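Local coordinates for probable cobalt-precorrin-6B C(15)-methyltransferase (decarboxylating) (Methanothermobacter thermautotrophicus, PDB 1L3I), which probably methylates C-15 of cobalt-precorrin-6B and decarboxylates C-12 to give cobalt-precorrin-7, using S-adenosyl-L-methionine, on the anaerobic route to adenosylcobalamin, at residues 22-26 / 46-51. Sequence-based numbering, arbitrary orientation.
Sequences RCLIM and GVTLEL. With SAH (S-adenosyl-L-homocysteine), chain G.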
loop_
_atom_site.group_PDB
_atom_site.type_symbol
_atom_site.label_atom_id
_atom_site.label_comp_id
_atom_site.label_asym_id
_atom_site.label_seq_id
_atom_site.Cartn_x
_atom_site.Cartn_y
_atom_site.Cartn_z
ATOM N N ARG A 22 3.535 12.588 -10.255
ATOM C CA ARG A 22 3.639 13.536 -11.370
ATOM C C ARG A 22 3.831 12.767 -12.688
ATOM O O ARG A 22 3.309 13.150 -13.734
ATOM C CB ARG A 22 4.793 14.508 -11.142
ATOM C CG ARG A 22 4.559 15.450 -9.991
ATOM C CD ARG A 22 5.627 16.517 -9.898
ATOM N NE ARG A 22 6.914 15.981 -9.475
ATOM C CZ ARG A 22 8.021 16.009 -10.214
ATOM N NH1 ARG A 22 8.024 16.539 -11.427
ATOM N NH2 ARG A 22 9.139 15.468 -9.751
ATOM N N CYS A 23 4.533 11.643 -12.610
ATOM C CA CYS A 23 4.779 10.797 -13.766
ATOM C C CYS A 23 3.446 10.280 -14.293
ATOM O O CYS A 23 3.151 10.403 -15.485
ATOM C CB CYS A 23 5.674 9.633 -13.350
ATOM S SG CYS A 23 6.103 8.440 -14.632
ATOM N N LEU A 24 2.615 9.764 -13.391
ATOM C CA LEU A 24 1.309 9.228 -13.759
ATOM C C LEU A 24 0.381 10.335 -14.244
ATOM O O LEU A 24 -0.385 10.127 -15.187
ATOM C CB LEU A 24 0.687 8.434 -12.600
ATOM C CG LEU A 24 -0.629 7.698 -12.860
ATOM C CD1 LEU A 24 -0.556 6.823 -14.098
ATOM C CD2 LEU A 24 -0.979 6.873 -11.661
ATOM N N ILE A 25 0.455 11.512 -13.622
ATOM C CA ILE A 25 -0.386 12.637 -14.051
ATOM C C ILE A 25 -0.091 12.920 -15.530
ATOM O O ILE A 25 -1.007 13.149 -16.323
ATOM C CB ILE A 25 -0.130 13.914 -13.221
ATOM C CG1 ILE A 25 -0.562 13.699 -11.763
ATOM C CG2 ILE A 25 -0.861 15.104 -13.847
ATOM C CD1 ILE A 25 -0.314 14.887 -10.869
HETATM N N MSE A 26 1.191 12.875 -15.899
HETATM C CA MSE A 26 1.595 13.120 -17.280
HETATM C C MSE A 26 1.103 12.004 -18.222
HETATM O O MSE A 26 0.701 12.286 -19.354
HETATM C CB MSE A 26 3.117 13.291 -17.391
HETATM C CG MSE A 26 3.661 14.527 -16.670
HETATM SE SE MSE A 26 2.768 16.246 -17.140
HETATM C CE MSE A 26 3.810 16.675 -18.666
ATOM N N GLY A 46 5.675 21.523 -9.219
ATOM C CA GLY A 46 5.899 20.169 -9.705
ATOM C C GLY A 46 5.157 19.788 -10.987
ATOM O O GLY A 46 5.725 19.188 -11.890
ATOM N N VAL A 47 3.876 20.122 -11.071
ATOM C CA VAL A 47 3.085 19.789 -12.255
ATOM C C VAL A 47 3.307 20.813 -13.365
ATOM O O VAL A 47 3.427 20.451 -14.529
ATOM C CB VAL A 47 1.588 19.657 -11.887
ATOM C CG1 VAL A 47 0.754 19.406 -13.109
ATOM C CG2 VAL A 47 1.404 18.522 -10.874
ATOM N N THR A 48 3.403 22.081 -12.977
ATOM C CA THR A 48 3.627 23.169 -13.927
ATOM C C THR A 48 4.915 23.011 -14.764
ATOM O O THR A 48 4.901 23.204 -15.990
ATOM C CB THR A 48 3.619 24.535 -13.218
ATOM O OG1 THR A 48 2.286 24.809 -12.766
ATOM C CG2 THR A 48 4.081 25.647 -14.150
ATOM N N LEU A 49 6.019 22.647 -14.110
ATOM C CA LEU A 49 7.287 22.463 -14.808
ATOM C C LEU A 49 7.216 21.359 -15.858
ATOM O O LEU A 49 7.697 21.539 -16.979
ATOM C CB LEU A 49 8.420 22.195 -13.821
ATOM C CG LEU A 49 9.209 23.447 -13.437
ATOM C CD1 LEU A 49 8.443 24.308 -12.443
ATOM C CD2 LEU A 49 10.523 23.043 -12.859
ATOM N N GLU A 50 6.589 20.238 -15.508
ATOM C CA GLU A 50 6.445 19.110 -16.430
ATOM C C GLU A 50 5.579 19.469 -17.632
ATOM O O GLU A 50 5.898 19.105 -18.764
ATOM C CB GLU A 50 5.861 17.891 -15.713
ATOM C CG GLU A 50 6.665 17.437 -14.497
ATOM C CD GLU A 50 8.117 17.085 -14.821
ATOM O OE1 GLU A 50 8.438 16.792 -15.988
ATOM O OE2 GLU A 50 8.943 17.084 -13.891
ATOM N N LEU A 51 4.479 20.174 -17.373
ATOM C CA LEU A 51 3.580 20.610 -18.444
ATOM C C LEU A 51 4.269 21.658 -19.314
ATOM O O LEU A 51 4.116 21.646 -20.544
ATOM C CB LEU A 51 2.302 21.207 -17.867
ATOM C CG LEU A 51 1.285 20.236 -17.277
ATOM C CD1 LEU A 51 0.184 21.043 -16.615
ATOM C CD2 LEU A 51 0.739 19.328 -18.382
HETATM N N SAH G . 1.113 20.098 -7.331
HETATM C CA SAH G . 2.009 21.117 -6.774
HETATM C CB SAH G . 1.675 21.421 -5.290
HETATM C CG SAH G . 0.232 21.964 -5.091
HETATM S SD SAH G . -0.246 22.382 -3.409
HETATM C C SAH G . 3.446 20.633 -6.911
HETATM O O SAH G . 3.623 19.528 -7.455
HETATM O OXT SAH G . 4.368 21.364 -6.499
HETATM C "C5'" SAH G . -1.901 22.984 -3.634
HETATM C "C4'" SAH G . -1.952 24.425 -4.002
HETATM O "O4'" SAH G . -3.358 24.720 -4.106
HETATM C "C3'" SAH G . -1.350 25.460 -2.928
HETATM O "O3'" SAH G . -0.182 26.255 -3.312
HETATM C "C2'" SAH G . -2.623 26.280 -2.615
HETATM O "O2'" SAH G . -2.457 27.639 -2.180
HETATM C "C1'" SAH G . -3.412 26.102 -3.892
HETATM N N9 SAH G . -4.848 26.349 -3.895
HETATM C C8 SAH G . -5.833 25.714 -3.098
HETATM N N7 SAH G . -7.020 26.163 -3.371
HETATM C C5 SAH G . -6.836 27.142 -4.374
HETATM C C6 SAH G . -7.715 27.981 -5.082
HETATM N N6 SAH G . -9.036 27.964 -4.870
HETATM N N1 SAH G . -7.217 28.836 -6.019
HETATM C C2 SAH G . -5.905 28.840 -6.219
HETATM N N3 SAH G . -4.982 28.105 -5.623
HETATM C C4 SAH G . -5.503 27.267 -4.705
#
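Gly46 meets Arg22 through its backbone: CD of the arginine lies 3.3 Å from the carbonyl O of Gly46, while the backbone N of Gly46 donates a fairly straight hydrogen bond to the carboxylate oxygen OXT of S-adenosyl-L-homocysteine (3.0 Å). This glycine closes a GxGxxG pattern with Gly41 and Gly43, in keeping with the Rossmann-like methyltransferase fold, where the turn after the first strand leads into a helix beside the cofactor. One residue on, Val47 sends CG2 to Ile25 CD1 at 4.0 Å, the two side chains crossing at about a right angle; the same methyl also lies 3.9 Å from the amino N of the ligand. Glu50 is the polar partner. Its chain folds at chi2 (-58°) to carry OE2 to Arg22 NH1, a 2.7 Å salt bridge whose hydrogen bond is weak because it is bent to 123°. OE2 sits at the edge of the guanidinium, with the carboxylate plane turned 34° from it. Selenomethionine Met26 packs on the same residue: its methyl CE lies close against the carbonyl, 3.2 Å from Glu50 O, and its selenium rests against Glu50 CB. Leu51 completes the row, its CD2 packing 3.9 Å from the selenium of Met26. Helices 19-29 and 46-52 are thus joined by an ionic link with apolar contacts beside it, their local axes 10.4 Å apart. Further bonds fix the buried guanidinium: NE donates to Thr17 O, and NH2 pairs with Asp4 and Ile2 O, while Glu50 OE2 also accepts from Ile2 N. Because the backbone N of Thr17 itself binds the ligand, Arg22 is placed as a second-shell residue, linking the N-terminal residues Ile2 and Asp4, Thr17 and helix 46-52, and the two carboxylates beside it would be expected to stabilise its positive charge.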